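Local coordinates for protein dihydroorotate dehydrogenase (Schistosoma mansoni, PDB 6UY4) that probably catalyses the quinone-dependent oxidation of (S)-dihydroorotate to orotate with FMN as cofactor, a step of de novo pyrimidine synthesis, at residues A325-G337 with G347-Q360. Residues are numbered along the deposited sequence; the frame is centred on the assembly and turned at random.
Sequences AIPLIGVGGISCG and GASLVQLYTSFVYQ. With FMN (flavin mononucleotide), chain G; QLA (2-[(4-fluorophenyl)amino]-3-hydroxynaphthalene-1,4-dione), chain B.
Gln-352 and Ile-329 bury much of the surface where parallel strands 328-331 and 350-353 meet, and Ile-334 adds a comparable share from the loop that follows strand 328-331. The extended chain of Gln-352 runs across the branched side chains of Ile-329 and Val-331. CG2 of Ile-329 lies 3.7 Å from CD of Gln-352, and CG2 of Val-331 is 3.6 Å from OE1 of Gln-352, so that aliphatic groups line the amide while its NE2 turns to Glu-111 and His-109 inside the barrel. Ile-329 places CG1 beside its backbone N (chi1 -61°), which turns the CG2 methyl to Gln-352 and lays CG1 alongside Leu-350, pointing the same way.

Beneath them the backbones are stitched by Gly-330, whose N donates to Leu-350 O (2.8 Å) and whose O accepts from Gln-352 N. Nearer the strand start, Leu-328 O takes two bonds, from Ser-349 N and Leu-350 N.

On the outer layer the side chain of Ile-334, lying against helix 337-346, crosses that of Val-351 at about a right angle, with Ile-334 CD1 3.6 Å from Val-351 CB. Ser-356 OG donates to Ile-334 O almost head-on (2.7 Å), and Gln-360 NE2 reaches a lone pair of Ser-335 O at 2.9 Å, tying this loop to helix 355-360.

Gly-333 N in this loop and Thr-355 N at the start of helix 355-360 both donate to the FMN phosphate. This is the beta-alpha-beta unit of a TIM barrel, with the phosphate-binding site at the C-terminal ends of its last two strands.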
# COMPACT_ATOMS: atom_id res chain seq x y z
N ALA A 325 5.52 6.54 -19.45
CA ALA A 325 6.92 6.15 -19.51
C ALA A 325 7.28 5.13 -18.43
O ALA A 325 8.11 4.24 -18.68
CB ALA A 325 7.81 7.39 -19.37
N ILE A 326 6.68 5.23 -17.25
CA ILE A 326 7.00 4.33 -16.15
C ILE A 326 5.76 3.56 -15.72
O ILE A 326 4.64 4.08 -15.84
CB ILE A 326 7.62 5.10 -14.97
CG1 ILE A 326 6.69 6.22 -14.52
CG2 ILE A 326 8.99 5.65 -15.34
CD1 ILE A 326 7.20 7.00 -13.32
N PRO A 327 5.90 2.33 -15.24
CA PRO A 327 4.73 1.58 -14.77
C PRO A 327 4.07 2.25 -13.57
O PRO A 327 4.72 2.92 -12.77
CB PRO A 327 5.31 0.21 -14.39
CG PRO A 327 6.57 0.10 -15.17
CD PRO A 327 7.12 1.50 -15.26
N LEU A 328 2.76 2.05 -13.46
CA LEU A 328 1.98 2.62 -12.37
C LEU A 328 1.20 1.51 -11.67
O LEU A 328 0.79 0.52 -12.29
CB LEU A 328 1.01 3.69 -12.88
CG LEU A 328 1.65 4.86 -13.63
CD1 LEU A 328 0.58 5.82 -14.12
CD2 LEU A 328 2.66 5.57 -12.75
N ILE A 329 0.98 1.69 -10.37
CA ILE A 329 0.23 0.75 -9.55
C ILE A 329 -0.98 1.49 -9.00
O ILE A 329 -0.84 2.37 -8.13
CB ILE A 329 1.08 0.16 -8.42
CG1 ILE A 329 2.27 -0.62 -9.00
CG2 ILE A 329 0.24 -0.74 -7.53
CD1 ILE A 329 3.10 -1.33 -7.95
N GLY A 330 -2.16 1.16 -9.51
CA GLY A 330 -3.38 1.77 -9.03
C GLY A 330 -3.88 1.17 -7.74
O GLY A 330 -4.18 -0.03 -7.68
N VAL A 331 -3.95 1.98 -6.68
CA VAL A 331 -4.37 1.52 -5.37
C VAL A 331 -5.44 2.48 -4.85
O VAL A 331 -5.36 3.69 -5.07
CB VAL A 331 -3.19 1.44 -4.37
CG1 VAL A 331 -3.56 0.58 -3.18
CG2 VAL A 331 -1.95 0.90 -5.06
N GLY A 332 -6.44 1.93 -4.16
CA GLY A 332 -7.44 2.76 -3.53
C GLY A 332 -8.87 2.46 -3.93
O GLY A 332 -9.30 2.82 -5.02
N GLY A 333 -9.61 1.81 -3.03
CA GLY A 333 -11.03 1.62 -3.23
C GLY A 333 -11.42 0.51 -4.18
O GLY A 333 -12.56 0.50 -4.66
N ILE A 334 -10.52 -0.42 -4.47
CA ILE A 334 -10.85 -1.54 -5.35
C ILE A 334 -11.65 -2.55 -4.54
O ILE A 334 -11.14 -3.17 -3.60
CB ILE A 334 -9.59 -2.18 -5.94
CG1 ILE A 334 -8.92 -1.24 -6.93
CG2 ILE A 334 -9.92 -3.51 -6.60
CD1 ILE A 334 -7.71 -1.83 -7.61
N SER A 335 -12.93 -2.73 -4.90
CA SER A 335 -13.79 -3.70 -4.24
C SER A 335 -14.33 -4.77 -5.17
O SER A 335 -14.84 -5.79 -4.68
CB SER A 335 -14.97 -3.00 -3.56
OG SER A 335 -14.53 -2.16 -2.51
N CYS A 336 -14.25 -4.59 -6.49
CA CYS A 336 -14.71 -5.59 -7.44
C CYS A 336 -13.80 -5.53 -8.66
O CYS A 336 -12.76 -4.86 -8.65
CB CYS A 336 -16.19 -5.36 -7.80
SG CYS A 336 -16.53 -3.78 -8.60
N GLY A 337 -14.19 -6.23 -9.73
CA GLY A 337 -13.32 -6.34 -10.89
C GLY A 337 -13.32 -5.10 -11.75
O GLY A 337 -12.28 -4.72 -12.31
N GLY A 347 -4.23 3.70 -16.84
CA GLY A 347 -2.80 3.81 -17.01
C GLY A 347 -1.99 2.95 -16.06
O GLY A 347 -0.76 2.98 -16.10
N ALA A 348 -2.66 2.17 -15.22
CA ALA A 348 -1.98 1.34 -14.24
C ALA A 348 -1.59 -0.00 -14.84
O ALA A 348 -2.33 -0.57 -15.66
CB ALA A 348 -2.87 1.12 -13.01
N SER A 349 -0.43 -0.50 -14.44
CA SER A 349 0.02 -1.83 -14.83
C SER A 349 -0.20 -2.87 -13.74
O SER A 349 -0.28 -4.06 -14.05
CB SER A 349 1.50 -1.81 -15.22
OG SER A 349 1.72 -0.98 -16.35
N LEU A 350 -0.28 -2.44 -12.48
CA LEU A 350 -0.61 -3.30 -11.36
C LEU A 350 -1.66 -2.61 -10.51
O LEU A 350 -1.88 -1.40 -10.61
CB LEU A 350 0.63 -3.62 -10.51
CG LEU A 350 1.74 -4.43 -11.19
CD1 LEU A 350 2.94 -4.57 -10.26
CD2 LEU A 350 1.22 -5.80 -11.60
N VAL A 351 -2.33 -3.40 -9.66
CA VAL A 351 -3.35 -2.87 -8.76
C VAL A 351 -3.17 -3.51 -7.39
O VAL A 351 -2.72 -4.65 -7.26
CB VAL A 351 -4.78 -3.11 -9.29
CG1 VAL A 351 -5.04 -2.27 -10.53
CG2 VAL A 351 -5.01 -4.59 -9.58
N GLN A 352 -3.52 -2.75 -6.35
CA GLN A 352 -3.41 -3.21 -4.97
C GLN A 352 -4.67 -2.82 -4.21
O GLN A 352 -5.41 -1.92 -4.61
CB GLN A 352 -2.18 -2.62 -4.27
CG GLN A 352 -0.85 -3.05 -4.87
CD GLN A 352 0.33 -2.34 -4.24
OE1 GLN A 352 0.17 -1.49 -3.37
NE2 GLN A 352 1.54 -2.68 -4.68
N LEU A 353 -4.91 -3.52 -3.11
CA LEU A 353 -6.08 -3.28 -2.28
C LEU A 353 -5.73 -3.52 -0.82
O LEU A 353 -4.65 -4.03 -0.50
CB LEU A 353 -7.26 -4.16 -2.72
CG LEU A 353 -7.07 -5.68 -2.75
CD1 LEU A 353 -7.42 -6.33 -1.42
CD2 LEU A 353 -7.88 -6.30 -3.89
N TYR A 354 -6.65 -3.16 0.06
CA TYR A 354 -6.45 -3.32 1.50
C TYR A 354 -7.80 -3.39 2.20
O TYR A 354 -8.11 -4.39 2.85
CB TYR A 354 -5.62 -2.15 2.05
CG TYR A 354 -5.11 -2.33 3.47
CD1 TYR A 354 -3.75 -2.34 3.73
CD2 TYR A 354 -5.98 -2.48 4.54
CE1 TYR A 354 -3.27 -2.50 5.01
CE2 TYR A 354 -5.51 -2.64 5.83
CZ TYR A 354 -4.15 -2.65 6.06
OH TYR A 354 -3.67 -2.80 7.34
N THR A 355 -8.60 -2.33 2.08
CA THR A 355 -9.85 -2.25 2.83
C THR A 355 -10.84 -3.31 2.38
O THR A 355 -11.52 -3.92 3.21
CB THR A 355 -10.45 -0.85 2.69
OG1 THR A 355 -9.52 0.13 3.17
CG2 THR A 355 -11.74 -0.75 3.49
N SER A 356 -10.94 -3.55 1.07
CA SER A 356 -11.83 -4.59 0.58
C SER A 356 -11.42 -5.97 1.07
O SER A 356 -12.27 -6.87 1.15
CB SER A 356 -11.89 -4.57 -0.94
OG SER A 356 -10.59 -4.70 -1.50
N PHE A 357 -10.14 -6.16 1.41
CA PHE A 357 -9.73 -7.42 2.03
C PHE A 357 -10.29 -7.54 3.44
O PHE A 357 -10.53 -8.65 3.92
CB PHE A 357 -8.21 -7.52 2.04
CG PHE A 357 -7.69 -8.80 2.66
CD1 PHE A 357 -7.27 -8.83 3.98
CD2 PHE A 357 -7.63 -9.96 1.91
CE1 PHE A 357 -6.80 -9.99 4.54
CE2 PHE A 357 -7.15 -11.13 2.47
CZ PHE A 357 -6.73 -11.15 3.79
N VAL A 358 -10.51 -6.41 4.12
CA VAL A 358 -11.10 -6.45 5.46
C VAL A 358 -12.58 -6.83 5.38
O VAL A 358 -13.07 -7.62 6.19
CB VAL A 358 -10.91 -5.09 6.16
CG1 VAL A 358 -11.70 -5.04 7.45
CG2 VAL A 358 -9.43 -4.84 6.43
N TYR A 359 -13.30 -6.29 4.40
CA TYR A 359 -14.74 -6.48 4.29
C TYR A 359 -15.13 -7.67 3.42
O TYR A 359 -16.31 -8.05 3.42
CB TYR A 359 -15.40 -5.21 3.75
CG TYR A 359 -15.36 -4.04 4.71
CD1 TYR A 359 -16.26 -3.97 5.77
CD2 TYR A 359 -14.44 -3.02 4.56
CE1 TYR A 359 -16.23 -2.91 6.66
CE2 TYR A 359 -14.41 -1.95 5.44
CZ TYR A 359 -15.30 -1.90 6.48
OH TYR A 359 -15.28 -0.84 7.36
N GLN A 360 -14.20 -8.26 2.67
CA GLN A 360 -14.52 -9.40 1.82
C GLN A 360 -13.68 -10.64 2.10
O GLN A 360 -14.03 -11.71 1.60
CB GLN A 360 -14.38 -9.02 0.34
CG GLN A 360 -15.25 -7.84 -0.08
CD GLN A 360 -15.24 -7.60 -1.57
OE1 GLN A 360 -14.84 -8.47 -2.34
NE2 GLN A 360 -15.68 -6.42 -1.99
N1 FMN G . 0.34 2.66 3.06
C2 FMN G . 1.72 2.71 3.13
O2 FMN G . 2.37 3.08 2.15
N3 FMN G . 2.38 2.32 4.28
C4 FMN G . 1.66 1.90 5.38
O4 FMN G . 2.24 1.56 6.41
C4A FMN G . 0.27 1.85 5.32
N5 FMN G . -0.46 1.43 6.41
C5A FMN G . -1.83 1.38 6.35
C6 FMN G . -2.56 0.95 7.46
C7 FMN G . -3.95 0.90 7.41
C7M FMN G . -4.72 0.44 8.60
C8 FMN G . -4.61 1.28 6.25
C8M FMN G . -6.11 1.23 6.19
C9 FMN G . -3.88 1.71 5.14
C9A FMN G . -2.50 1.76 5.19
N10 FMN G . -1.77 2.19 4.09
C10 FMN G . -0.39 2.24 4.16
C1' FMN G . -2.45 2.61 2.83
C2' FMN G . -2.69 1.41 1.92
O2' FMN G . -1.47 0.74 1.69
C3' FMN G . -3.27 1.85 0.58
O3' FMN G . -2.46 2.87 0.03
C4' FMN G . -4.70 2.35 0.71
O4' FMN G . -5.32 1.81 1.86
C5' FMN G . -5.48 1.93 -0.53
O5' FMN G . -6.85 2.14 -0.35
P FMN G . -7.83 0.86 -0.32
O1P FMN G . -9.25 1.35 -0.20
O2P FMN G . -7.66 0.04 -1.58
O3P FMN G . -7.49 0.02 0.89
C1 QLA B . -7.76 -6.11 9.62
O1 QLA B . -6.61 -6.07 9.23
C2 QLA B . -8.42 -7.44 9.80
O2 QLA B . -7.65 -8.50 9.61
C3 QLA B . -9.79 -7.51 10.15
O3 QLA B . -11.69 -6.35 11.00
C4 QLA B . -10.25 -9.74 9.15
C5 QLA B . -9.91 -9.44 7.83
C6 QLA B . -9.72 -10.45 6.90
C7 QLA B . -9.85 -11.75 7.31
C8 QLA B . -10.17 -12.08 8.60
C9 QLA B . -10.37 -11.07 9.52
C10 QLA B . -10.52 -6.26 10.55
C11 QLA B . -9.85 -4.96 10.37
C12 QLA B . -10.55 -3.79 10.65
C13 QLA B . -9.94 -2.56 10.47
C14 QLA B . -8.63 -2.49 10.02
C15 QLA B . -7.92 -3.64 9.75
C16 QLA B . -8.53 -4.88 9.92
F1 QLA B . -9.66 -12.74 6.40
N1 QLA B . -10.43 -8.70 10.10
O HOH W 1 1.72 1.45 -16.10